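PDB 3MMI: myosin-4 from Saccharomyces cerevisiae, which carries ASH1 and other mRNAs into the bud as a type V myosin motor recruited through She3, here represented by its cargo-binding globular tail. Local coordinates for residues A[190-195]-A[253-258]; A[196-201]-A[214-219]. All blocks are in the same frame, centred on the assembly; numbering follows the deposited sequence.

Contact 1 (A[190-195]-A[253-258]); sequences KLFTFL and LVSWFE
Leu195 lays its CB squarely over the six-membered ring of Trp256, 3.5 Å from the ring centroid, a CH-pi contact over the face of the indole. The indole reaches across because Trp256 CG stands anti to the backbone N (chi1 -170°), which sends the bicyclic ring toward 190-195 and brings its CZ2 to 3.4 Å from the backbone O of Leu195. From the same leucine the CD1 branch runs on past the indole to Phe257, meeting CE1 of that ring at 3.8 Å; the two side chains cross nearly at right angles. Phe257 is in turn packed against its own neighbour, with Trp256 CE3 above the centre of one of its faces. These residues join helix 185-204 to helix 240-257 within the dilute domain of the myosin V globular tail, an all-helical fold, and the two segments run roughly parallel, their axes inclined at 27° and 10.4 Å apart at the closest point. One turn earlier, Phe192 has CG anti to its carbonyl carbon, and the ring extends alongside the tryptophan in the opposite direction. Its plane is only 16° from that of the indole five-membered ring, yet the centroids are 5.6 Å apart, and the rings barely overlap; the closer touch is made by Phe192 CE1 on Trp256 CB at 3.6 Å. At the far end of this phenylalanine, CZ approaches Ser255 OG, a hydroxyl hydrogen-bonded to the backbone O of Arg252. Leu191 adds a further apolar touch, its CD2 lying 4.1 Å from CG of Leu253, and it also packs on Ile170 and Met173, while Leu220 of helix 209-234 backs Leu253 and Phe257.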
loop_
_atom_site.group_PDB
_atom_site.type_symbol
_atom_site.label_atom_id
_atom_site.label_comp_id
_atom_site.label_asym_id
_atom_site.label_seq_id
_atom_site.Cartn_x
_atom_site.Cartn_y
_atom_site.Cartn_z
ATOM N N LYS A 190 4.266 8.344 19.720
ATOM C CA LYS A 190 4.770 8.901 18.496
ATOM C C LYS A 190 4.057 8.258 17.262
ATOM O O LYS A 190 3.822 8.967 16.232
ATOM C CB LYS A 190 6.291 8.646 18.401
ATOM N N LEU A 191 3.783 6.933 17.301
ATOM C CA LEU A 191 2.975 6.336 16.264
ATOM C C LEU A 191 1.566 6.975 16.131
ATOM O O LEU A 191 1.081 7.227 15.026
ATOM C CB LEU A 191 2.797 4.816 16.524
ATOM C CG LEU A 191 1.910 4.125 15.497
ATOM C CD1 LEU A 191 2.573 4.057 14.086
ATOM C CD2 LEU A 191 1.708 2.770 16.058
ATOM N N PHE A 192 0.909 7.210 17.264
ATOM C CA PHE A 192 -0.445 7.801 17.225
ATOM C C PHE A 192 -0.518 9.234 16.700
ATOM O O PHE A 192 -1.419 9.583 15.907
ATOM C CB PHE A 192 -1.112 7.713 18.569
ATOM C CG PHE A 192 -1.357 6.299 19.021
ATOM C CD1 PHE A 192 -1.530 5.263 18.095
ATOM C CD2 PHE A 192 -1.363 5.981 20.381
ATOM C CE1 PHE A 192 -1.779 3.927 18.511
ATOM C CE2 PHE A 192 -1.601 4.619 20.787
ATOM C CZ PHE A 192 -1.803 3.597 19.780
ATOM N N THR A 193 0.526 9.998 17.004
ATOM C CA THR A 193 0.660 11.320 16.468
ATOM C C THR A 193 0.936 11.301 14.980
ATOM O O THR A 193 0.351 12.124 14.210
ATOM C CB THR A 193 1.743 12.124 17.256
ATOM O OG1 THR A 193 1.230 12.298 18.581
ATOM C CG2 THR A 193 1.961 13.460 16.641
ATOM N N PHE A 194 1.783 10.365 14.570
ATOM C CA PHE A 194 2.092 10.226 13.153
ATOM C C PHE A 194 0.846 9.883 12.308
ATOM O O PHE A 194 0.647 10.425 11.227
ATOM C CB PHE A 194 3.192 9.200 12.903
ATOM C CG PHE A 194 3.298 8.805 11.431
ATOM C CD1 PHE A 194 4.098 9.488 10.604
ATOM C CD2 PHE A 194 2.541 7.742 10.902
ATOM C CE1 PHE A 194 4.233 9.154 9.280
ATOM C CE2 PHE A 194 2.640 7.379 9.540
ATOM C CZ PHE A 194 3.483 8.114 8.721
ATOM N N LEU A 195 0.028 8.973 12.799
ATOM C CA LEU A 195 -1.169 8.550 12.118
ATOM C C LEU A 195 -2.242 9.626 12.153
ATOM O O LEU A 195 -2.983 9.757 11.167
ATOM C CB LEU A 195 -1.787 7.290 12.771
ATOM C CG LEU A 195 -0.902 6.031 12.565
ATOM C CD1 LEU A 195 -1.425 4.825 13.307
ATOM C CD2 LEU A 195 -0.686 5.741 11.026
ATOM N N LEU A 253 -1.241 -1.165 18.528
ATOM C CA LEU A 253 -1.138 -0.543 17.177
ATOM C C LEU A 253 -2.495 -0.468 16.483
ATOM O O LEU A 253 -2.844 0.559 15.858
ATOM C CB LEU A 253 -0.166 -1.356 16.334
ATOM C CG LEU A 253 0.111 -0.794 14.952
ATOM C CD1 LEU A 253 1.607 -1.073 14.597
ATOM C CD2 LEU A 253 -0.891 -1.356 13.990
ATOM N N VAL A 254 -3.261 -1.550 16.566
ATOM C CA VAL A 254 -4.514 -1.654 15.817
ATOM C C VAL A 254 -5.712 -0.787 16.428
ATOM O O VAL A 254 -6.611 -0.412 15.727
ATOM C CB VAL A 254 -4.933 -3.133 15.728
ATOM C CG1 VAL A 254 -6.374 -3.341 15.891
ATOM C CG2 VAL A 254 -4.450 -3.689 14.444
ATOM N N SER A 255 -5.643 -0.576 17.749
ATOM C CA SER A 255 -6.562 0.280 18.483
ATOM C C SER A 255 -6.759 1.686 17.833
ATOM O O SER A 255 -7.877 2.116 17.748
ATOM C CB SER A 255 -6.173 0.393 19.964
ATOM O OG SER A 255 -5.025 1.203 20.116
ATOM N N TRP A 256 -5.706 2.315 17.273
ATOM C CA TRP A 256 -5.850 3.571 16.546
ATOM C C TRP A 256 -6.797 3.436 15.316
ATOM O O TRP A 256 -7.599 4.328 15.007
ATOM C CB TRP A 256 -4.485 4.107 16.087
ATOM C CG TRP A 256 -4.607 5.490 15.560
ATOM C CD1 TRP A 256 -4.398 6.696 16.286
ATOM C CD2 TRP A 256 -4.925 5.896 14.222
ATOM N NE1 TRP A 256 -4.613 7.787 15.442
ATOM C CE2 TRP A 256 -4.945 7.336 14.196
ATOM C CE3 TRP A 256 -5.215 5.206 13.049
ATOM C CZ2 TRP A 256 -5.217 8.060 13.047
ATOM C CZ3 TRP A 256 -5.521 5.946 11.889
ATOM C CH2 TRP A 256 -5.485 7.357 11.901
ATOM N N PHE A 257 -6.643 2.344 14.567
ATOM C CA PHE A 257 -7.362 2.197 13.287
ATOM C C PHE A 257 -8.794 1.850 13.553
ATOM O O PHE A 257 -9.645 1.851 12.654
ATOM C CB PHE A 257 -6.747 1.104 12.408
ATOM C CG PHE A 257 -5.446 1.465 11.873
ATOM C CD1 PHE A 257 -4.333 1.275 12.614
ATOM C CD2 PHE A 257 -5.344 2.090 10.660
ATOM C CE1 PHE A 257 -3.114 1.672 12.171
ATOM C CE2 PHE A 257 -4.133 2.469 10.172
ATOM C CZ PHE A 257 -3.002 2.280 10.933
ATOM N N GLU A 258 -9.087 1.502 14.786
ATOM C CA GLU A 258 -10.348 0.787 14.910
ATOM C C GLU A 258 -11.638 1.597 14.767
ATOM O O GLU A 258 -12.542 1.148 14.084
ATOM C CB GLU A 258 -10.365 -0.146 16.111
ATOM C CG GLU A 258 -10.439 -1.571 15.665
ATOM C CD GLU A 258 -10.136 -2.599 16.765
ATOM O OE1 GLU A 258 -9.874 -2.274 17.973
ATOM O OE2 GLU A 258 -10.135 -3.792 16.387
#

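Contact 2 (A[196-201]-A[214-219]); sequences NEFDAV and KIFNDT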
loop_
_atom_site.group_PDB
_atom_site.type_symbol
_atom_site.label_atom_id
_atom_site.label_comp_id
_atom_site.label_asym_id
_atom_site.label_seq_id
_atom_site.Cartn_x
_atom_site.Cartn_y
_atom_site.Cartn_z
ATOM N N ASN A 196 -2.317 10.376 13.286
ATOM C CA ASN A 196 -3.229 11.582 13.299
ATOM C C ASN A 196 -2.774 12.634 12.276
ATOM O O ASN A 196 -3.556 13.248 11.651
ATOM C CB ASN A 196 -3.327 12.269 14.705
ATOM C CG ASN A 196 -3.997 11.393 15.761
ATOM O OD1 ASN A 196 -3.563 11.358 16.930
ATOM N ND2 ASN A 196 -4.981 10.645 15.361
ATOM N N GLU A 197 -1.469 12.747 12.098
ATOM C CA GLU A 197 -0.935 13.708 11.171
ATOM C C GLU A 197 -1.040 13.218 9.733
ATOM O O GLU A 197 -1.257 14.003 8.822
ATOM C CB GLU A 197 0.506 14.100 11.563
ATOM C CG GLU A 197 0.507 14.984 12.847
ATOM C CD GLU A 197 1.899 15.330 13.393
ATOM O OE1 GLU A 197 2.924 15.031 12.725
ATOM O OE2 GLU A 197 1.965 15.864 14.489
ATOM N N PHE A 198 -0.922 11.897 9.519
ATOM C CA PHE A 198 -1.160 11.300 8.210
ATOM C C PHE A 198 -2.593 11.524 7.858
ATOM O O PHE A 198 -2.961 11.922 6.734
ATOM C CB PHE A 198 -0.880 9.782 8.285
ATOM C CG PHE A 198 -0.912 9.080 6.984
ATOM C CD1 PHE A 198 -0.802 9.778 5.778
ATOM C CD2 PHE A 198 -0.926 7.687 6.948
ATOM C CE1 PHE A 198 -0.757 9.124 4.552
ATOM C CE2 PHE A 198 -0.977 7.049 5.734
ATOM C CZ PHE A 198 -0.844 7.756 4.536
ATOM N N ASP A 199 -3.452 11.267 8.820
ATOM C CA ASP A 199 -4.863 11.467 8.616
ATOM C C ASP A 199 -5.293 12.933 8.299
ATOM O O ASP A 199 -6.195 13.172 7.488
ATOM C CB ASP A 199 -5.603 11.003 9.864
ATOM C CG ASP A 199 -7.140 11.096 9.712
ATOM O OD1 ASP A 199 -7.789 10.130 9.252
ATOM O OD2 ASP A 199 -7.719 12.174 10.003
ATOM N N ALA A 200 -4.621 13.924 8.909
ATOM C CA ALA A 200 -4.938 15.377 8.606
ATOM C C ALA A 200 -4.617 15.760 7.200
ATOM O O ALA A 200 -5.359 16.496 6.584
ATOM C CB ALA A 200 -4.163 16.323 9.584
ATOM N N VAL A 201 -3.423 15.366 6.731
ATOM C CA VAL A 201 -2.983 15.653 5.373
ATOM C C VAL A 201 -3.956 14.998 4.370
ATOM O O VAL A 201 -4.464 15.628 3.489
ATOM C CB VAL A 201 -1.620 15.121 5.165
ATOM C CG1 VAL A 201 -1.215 15.350 3.703
ATOM C CG2 VAL A 201 -0.615 15.737 6.150
ATOM N N LYS A 214 -8.966 3.117 2.069
ATOM C CA LYS A 214 -8.025 2.176 1.387
ATOM C C LYS A 214 -6.561 2.432 1.828
ATOM O O LYS A 214 -5.810 1.502 2.112
ATOM C CB LYS A 214 -8.219 2.198 -0.157
ATOM C CG LYS A 214 -7.161 1.575 -0.885
ATOM C CD LYS A 214 -7.493 1.279 -2.338
ATOM C CE LYS A 214 -6.937 -0.106 -2.712
ATOM N NZ LYS A 214 -5.536 -0.157 -2.619
ATOM N N ILE A 215 -6.151 3.707 1.816
ATOM C CA ILE A 215 -4.780 4.086 2.231
ATOM C C ILE A 215 -4.461 3.519 3.646
ATOM O O ILE A 215 -3.351 3.013 3.903
ATOM C CB ILE A 215 -4.518 5.589 2.135
ATOM C CG1 ILE A 215 -4.458 6.032 0.670
ATOM C CG2 ILE A 215 -3.114 5.888 2.799
ATOM C CD1 ILE A 215 -4.619 7.380 0.360
ATOM N N PHE A 216 -5.429 3.571 4.539
ATOM C CA PHE A 216 -5.178 3.096 5.872
ATOM C C PHE A 216 -5.073 1.542 5.923
ATOM O O PHE A 216 -4.294 1.013 6.687
ATOM C CB PHE A 216 -6.272 3.552 6.875
ATOM C CG PHE A 216 -6.156 5.041 7.334
ATOM C CD1 PHE A 216 -4.953 5.781 7.222
ATOM C CD2 PHE A 216 -7.255 5.673 7.894
ATOM C CE1 PHE A 216 -4.864 7.134 7.671
ATOM C CE2 PHE A 216 -7.175 7.036 8.325
ATOM C CZ PHE A 216 -5.965 7.743 8.206
ATOM N N ASN A 217 -5.959 0.833 5.183
ATOM C CA ASN A 217 -5.799 -0.617 4.958
ATOM C C ASN A 217 -4.429 -0.963 4.341
ATOM O O ASN A 217 -3.790 -1.877 4.824
ATOM C CB ASN A 217 -6.945 -1.228 4.087
ATOM C CG ASN A 217 -8.305 -1.260 4.833
ATOM O OD1 ASN A 217 -9.311 -0.704 4.370
ATOM N ND2 ASN A 217 -8.311 -1.834 6.012
ATOM N N ASP A 218 -3.998 -0.238 3.300
ATOM C CA ASP A 218 -2.741 -0.604 2.698
ATOM C C ASP A 218 -1.554 -0.345 3.619
ATOM O O ASP A 218 -0.494 -0.958 3.518
ATOM C CB ASP A 218 -2.562 0.074 1.337
ATOM C CG ASP A 218 -3.541 -0.449 0.286
ATOM O OD1 ASP A 218 -4.153 -1.518 0.535
ATOM O OD2 ASP A 218 -3.733 0.224 -0.750
ATOM N N THR A 219 -1.714 0.688 4.433
ATOM C CA THR A 219 -0.722 1.062 5.418
ATOM C C THR A 219 -0.494 -0.088 6.384
ATOM O O THR A 219 0.644 -0.466 6.670
ATOM C CB THR A 219 -1.139 2.364 6.165
ATOM O OG1 THR A 219 -1.015 3.464 5.247
ATOM C CG2 THR A 219 -0.168 2.661 7.347
#
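The Phe216 ring turns an edge toward the face of Phe198 in an offset edge-to-face pair, planes at 70° and centroids 5.9 Å apart. Phe216 also receives Asp199 at its edge: OD1 lies 3.2 Å from CZ, with carboxylate and ring only 23° from coplanar, so the oxygen faces the slightly positive ring hydrogens. The same OD1 is hydrogen-bonded to His212, which probably helps to fix the carboxylate. At the edge of Phe198 sits Thr219 OG1, 3.6 Å from CE2, while Ile215 CG2 approaches CZ obliquely at 3.4 Å. That buried threonine hydroxyl is satisfied within its own helix, donating to Ile215 O (2.7 Å) from above the carbonyl plane; the same oxygen accepts Thr219 N from the opposite face. Phe198 CG lies opposite the backbone N about CA-CB (chi1 -172°), which carries the ring toward 214-219; Ile102 of helix 97-108 and Phe160 and Met161 of helix 132-168 also touch it. Replacing it by an alanine removes the ring and would probably open a gap beside Ile215 and Thr219 and cost Phe216 one of its aromatic neighbours. Two consecutive helices, 185-204 and 209-234, packed roughly antiparallel through such side chains, form a helical hairpin of the dilute domain.

Contacts 1 and 2 have centres about 10 Å apart and share helix 185-204, whose residues 190-195 and 196-201 follow directly on one another. Along the chain, this helix comes first, then helix 209-234, which turns back against it in contact 2, and then helix 240-257, which runs roughly parallel to it in contact 1; the sequence span between the partners of contact 2 thus falls within that of contact 1. The two meet where Trp256 CH2 lies 3.7 Å from Phe216 CZ, an edge-to-face meeting of rings. Three successive helices thereby share a buried, mixed aliphatic and aromatic interface in the dilute region of the globular tail.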